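Local coordinates for protein mannan endo-1,4-beta-mannosidase (Mytilus edulis, PDB 2C0H) that hydrolyses the beta-1,4-linked backbone of mannans at internal sites, acting on mannotetraose and longer oligosaccharides but not on mannobiose or mannotriose, at residues 156-161 and 217-222; 257-262 and 289-294. The protein carries 3 engineered substitutions. All coordinates share one frame; numbering follows the deposited sequence.

Following the chain from its N terminus, strand 155-162 comes first. The chain then runs through a long loop region and helix 198-215 and returns as strand 221-225 beside it, which closes interaction 1. Interaction 2 opens only later: strand 260-263 pairs with strand 290-294 after an excursion of 26 residues that contains no helix. The two contacts therefore follow in series and neither crosses the other. Strands 221-225 and 260-263 are themselves neighbours, so four consecutive parallel strands of the TIM barrel are tied together. Thr222 OG1 lies 2.7 Å from Phe259 O, a probable hydrogen bond between the two contacts.

Interaction 1: residues 156-161 and 217-222; sequences GGWDIM and PGAMVT
Trp158 and Thr222 carry the backbone pairing of this contact. Trp158 N donates to Met220 O at 3.0 Å, and Thr222 N donates to Trp158 O at 2.9 Å. Ile160 N then reaches Thr222 O in the straightest of the three bonds (166° at the hydrogen). Trp158 O also receives a CA-H...O contact from Val221. At the start of the pairing a water bridges the two segments. It donates to Gly156 O and accepts from Met220 N. Gly157 CA lies close against Met220 O, 3.3 Å away.

Trp158 and Val221 lie on one face of the sheet, Asp159 and Thr222 on the other. Ile160 CD1 touches Val221 CG1 at 3.8 Å, and the two side chains cross at a slant. Val221 CG1 is anti to its own backbone N (chi1 -177°), which sets this methyl against the Ile160 CD1 end. Ala219 CB comes to the edge of the Trp158 indole near CD1, close to the ring plane. On the face of Asp159 and Thr222, Thr222 CG2 rests on Asp159 CB at 3.9 Å.

This is parallel pairing of neighbouring strands in the (beta/alpha)8 barrel of a family 5 glycoside hydrolase. Helix 198-215 covers the outer face, where its Ile212 touches Trp158, Ile160 and Ala219. Asp159 and Thr222 point to the barrel interior.

Further out, the Asp159 carboxylate finds partners across the barrel and along its own strand. It is turned inward with CG anti to the backbone N (chi1 170°), and OD2 forms a salt bridge with Arg63 of strand 61-68. OD1 takes a weak bond from Met161 N. Asp159 also lies near Asn162 and Trp65, both probable substrate-binding residues by similarity to relatives.

Interaction 2: residues 257-262 and 289-294; sequences LSFYQV and PMVIGE
Phe259 CG stands between its backbone N and carbonyl carbon (chi1 62°), and CE1 meets Val291 CG2 at 3.7 Å. Val262 CG1 takes the same kind of position and touches Met290 SD, also at 3.7 Å. The contact joins two neighbouring parallel strands of the (beta/alpha)8 barrel, whose short segments are inclined at 30°. Four backbone hydrogen bonds join them. Tyr260 N donates to Pro289 O almost straight, at 173°. Val291 N returns a bond to Tyr260 O, and Val262 N bonds to Val291 O. Gly293 N closes the series on Val262 O at 2.9 Å, coming from above the carbonyl plane.

Tyr260, Val262 and Met290 share one face, where Met290 bends back so that CE lies 3.8 Å from Tyr260 CB. Gln261 and Val291 lie on the other face, and both touch Trp321 of strand 319-322. Segment 289-294 carries Glu294, probably the catalytic nucleophile by similarity. Tyr265 OH bonds to Glu294 OE1, and Arg63 forms a salt bridge with OE2. Nearby, Gln261 OE1 accepts from His263 NE2 and rests 3.7 Å from Gly293 CA.

Interaction 1: residues 156-161 and 217-222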
# COMPACT_ATOMS: atom_id res chain seq x y z
N GLY A 156 -0.07 -10.54 4.83
CA GLY A 156 -0.96 -9.50 5.32
C GLY A 156 -1.97 -9.03 4.30
O GLY A 156 -3.15 -8.89 4.61
N GLY A 157 -1.51 -8.74 3.08
CA GLY A 157 -2.41 -8.25 2.04
C GLY A 157 -1.69 -7.63 0.86
O GLY A 157 -0.49 -7.85 0.66
N TRP A 158 -2.47 -6.88 0.07
CA TRP A 158 -2.07 -6.35 -1.24
C TRP A 158 -2.36 -4.86 -1.35
O TRP A 158 -3.46 -4.40 -1.07
CB TRP A 158 -2.80 -7.11 -2.37
CG TRP A 158 -2.65 -8.60 -2.32
CD1 TRP A 158 -3.52 -9.50 -1.76
CD2 TRP A 158 -1.58 -9.38 -2.87
NE1 TRP A 158 -3.05 -10.77 -1.92
CE2 TRP A 158 -1.87 -10.73 -2.60
CE3 TRP A 158 -0.40 -9.06 -3.55
CZ2 TRP A 158 -1.02 -11.77 -2.99
CZ3 TRP A 158 0.44 -10.09 -3.95
CH2 TRP A 158 0.13 -11.43 -3.66
N ASP A 159 -1.37 -4.09 -1.80
CA ASP A 159 -1.52 -2.68 -2.13
C ASP A 159 -1.45 -2.60 -3.65
O ASP A 159 -0.46 -2.98 -4.24
CB ASP A 159 -0.38 -1.91 -1.41
CG ASP A 159 -0.24 -0.46 -1.82
OD1 ASP A 159 -0.96 0.07 -2.69
OD2 ASP A 159 0.67 0.19 -1.22
N ILE A 160 -2.53 -2.14 -4.29
CA ILE A 160 -2.58 -2.12 -5.75
C ILE A 160 -1.55 -1.19 -6.38
O ILE A 160 -0.97 -1.52 -7.40
CB ILE A 160 -3.96 -1.72 -6.29
CG1 ILE A 160 -5.05 -2.63 -5.73
CG2 ILE A 160 -3.97 -1.75 -7.82
CD1 ILE A 160 -4.84 -4.07 -5.88
N MET A 161 -1.34 -0.02 -5.81
CA MET A 161 -0.42 0.94 -6.44
C MET A 161 0.10 1.93 -5.44
O MET A 161 -0.64 2.41 -4.60
CB MET A 161 -1.10 1.70 -7.58
CG MET A 161 -0.13 2.48 -8.46
SD MET A 161 -0.97 3.19 -9.89
CE MET A 161 0.26 3.03 -11.15
N PRO A 217 -11.43 -14.11 -1.03
CA PRO A 217 -12.45 -13.20 -0.54
C PRO A 217 -12.14 -12.50 0.78
O PRO A 217 -12.67 -11.41 1.01
CB PRO A 217 -13.69 -14.10 -0.42
CG PRO A 217 -13.45 -15.18 -1.38
CD PRO A 217 -11.99 -15.44 -1.34
N GLY A 218 -11.30 -13.10 1.61
CA GLY A 218 -10.93 -12.51 2.90
C GLY A 218 -9.69 -11.64 2.85
O GLY A 218 -9.23 -11.15 3.89
N ALA A 219 -9.15 -11.42 1.65
CA ALA A 219 -7.92 -10.64 1.49
C ALA A 219 -8.10 -9.17 1.87
O ALA A 219 -9.15 -8.58 1.63
CB ALA A 219 -7.42 -10.73 0.05
N MET A 220 -7.04 -8.60 2.45
CA MET A 220 -6.95 -7.17 2.67
C MET A 220 -6.33 -6.52 1.45
O MET A 220 -5.29 -6.96 0.97
CB MET A 220 -6.09 -6.89 3.91
CG MET A 220 -6.59 -7.52 5.18
SD MET A 220 -8.03 -6.70 5.86
CE MET A 220 -9.40 -7.61 5.13
N VAL A 221 -7.02 -5.50 0.93
CA VAL A 221 -6.58 -4.72 -0.24
C VAL A 221 -6.61 -3.21 0.05
O VAL A 221 -7.55 -2.68 0.65
CB VAL A 221 -7.48 -5.02 -1.47
CG1 VAL A 221 -6.98 -4.28 -2.70
CG2 VAL A 221 -7.54 -6.51 -1.76
N THR A 222 -5.57 -2.49 -0.38
CA THR A 222 -5.48 -1.06 -0.20
C THR A 222 -4.80 -0.38 -1.41
O THR A 222 -4.50 -1.05 -2.41
CB THR A 222 -4.75 -0.74 1.14
OG1 THR A 222 -4.87 0.66 1.43
CG2 THR A 222 -3.29 -1.10 1.07
O HOH W 1 -5.05 -10.51 3.69

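Interaction 2: residues 257-262 and 289-294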
# COMPACT_ATOMS: atom_id res chain seq x y z
N LEU A 257 -11.88 -1.19 -1.46
CA LEU A 257 -10.72 -1.39 -0.59
C LEU A 257 -11.14 -1.85 0.79
O LEU A 257 -12.28 -1.59 1.22
CB LEU A 257 -9.92 -0.08 -0.47
CG LEU A 257 -9.43 0.58 -1.77
CD1 LEU A 257 -8.57 1.79 -1.41
CD2 LEU A 257 -8.67 -0.39 -2.64
N SER A 258 -10.22 -2.52 1.48
CA SER A 258 -10.41 -2.96 2.87
C SER A 258 -10.09 -1.83 3.83
O SER A 258 -10.79 -1.63 4.81
CB SER A 258 -9.49 -4.13 3.17
OG SER A 258 -9.65 -5.19 2.22
N PHE A 259 -8.98 -1.15 3.56
CA PHE A 259 -8.56 -0.01 4.36
C PHE A 259 -7.84 1.00 3.48
O PHE A 259 -7.45 0.71 2.35
CB PHE A 259 -7.74 -0.41 5.61
CG PHE A 259 -6.44 -1.12 5.34
CD1 PHE A 259 -5.28 -0.39 5.09
CD2 PHE A 259 -6.35 -2.51 5.43
CE1 PHE A 259 -4.07 -1.04 4.86
CE2 PHE A 259 -5.13 -3.16 5.22
CZ PHE A 259 -3.99 -2.41 4.93
N TYR A 260 -7.72 2.22 3.99
CA TYR A 260 -7.07 3.33 3.30
C TYR A 260 -5.64 3.42 3.80
O TYR A 260 -5.31 2.97 4.90
CB TYR A 260 -7.80 4.65 3.56
CG TYR A 260 -9.25 4.72 3.06
CD1 TYR A 260 -9.54 4.59 1.71
CD2 TYR A 260 -10.29 4.91 3.93
CE1 TYR A 260 -10.84 4.67 1.24
CE2 TYR A 260 -11.60 4.99 3.48
CZ TYR A 260 -11.86 4.87 2.14
OH TYR A 260 -13.16 4.95 1.71
N GLN A 261 -4.79 3.98 2.96
CA GLN A 261 -3.38 4.18 3.29
C GLN A 261 -2.99 5.53 2.74
O GLN A 261 -3.25 5.84 1.56
CB GLN A 261 -2.54 3.08 2.66
CG GLN A 261 -1.06 3.19 3.01
CD GLN A 261 -0.16 2.38 2.11
OE1 GLN A 261 0.98 2.78 1.83
NE2 GLN A 261 -0.64 1.23 1.67
N VAL A 262 -2.39 6.37 3.57
CA VAL A 262 -2.02 7.72 3.15
C VAL A 262 -0.58 7.99 3.54
O VAL A 262 -0.13 7.53 4.58
CB VAL A 262 -2.93 8.82 3.74
CG1 VAL A 262 -2.75 8.94 5.26
CG2 VAL A 262 -2.67 10.15 3.08
N PRO A 289 -10.70 1.68 8.15
CA PRO A 289 -9.46 2.03 8.85
C PRO A 289 -8.51 2.77 7.94
O PRO A 289 -8.60 2.65 6.72
CB PRO A 289 -8.87 0.68 9.24
CG PRO A 289 -9.99 -0.33 9.14
CD PRO A 289 -10.86 0.22 8.06
N MET A 290 -7.60 3.53 8.54
CA MET A 290 -6.55 4.20 7.80
C MET A 290 -5.20 3.91 8.43
O MET A 290 -5.03 4.06 9.64
CB MET A 290 -6.77 5.71 7.79
CG MET A 290 -5.60 6.49 7.22
SD MET A 290 -6.02 8.17 6.86
CE MET A 290 -6.87 7.95 5.29
N VAL A 291 -4.26 3.53 7.58
CA VAL A 291 -2.86 3.33 7.95
C VAL A 291 -2.08 4.53 7.42
O VAL A 291 -2.28 4.99 6.30
CB VAL A 291 -2.32 2.02 7.32
CG1 VAL A 291 -0.81 1.93 7.47
CG2 VAL A 291 -3.01 0.80 7.95
N ILE A 292 -1.18 5.06 8.23
CA ILE A 292 -0.25 6.07 7.73
C ILE A 292 0.96 5.29 7.17
O ILE A 292 1.81 4.80 7.91
CB ILE A 292 0.13 7.07 8.84
CG1 ILE A 292 -1.13 7.77 9.39
CG2 ILE A 292 1.11 8.11 8.29
CD1 ILE A 292 -0.87 8.62 10.65
N GLY A 293 0.99 5.13 5.84
CA GLY A 293 1.80 4.13 5.17
C GLY A 293 3.21 4.54 4.79
O GLY A 293 3.98 3.69 4.41
N GLU A 294 3.50 5.84 4.89
CA GLU A 294 4.87 6.36 4.72
C GLU A 294 5.01 7.64 5.53
O GLU A 294 4.14 8.51 5.45
CB GLU A 294 5.18 6.72 3.26
CG GLU A 294 5.22 5.56 2.27
CD GLU A 294 5.68 5.97 0.88
OE1 GLU A 294 6.12 7.13 0.69
OE2 GLU A 294 5.58 5.12 -0.05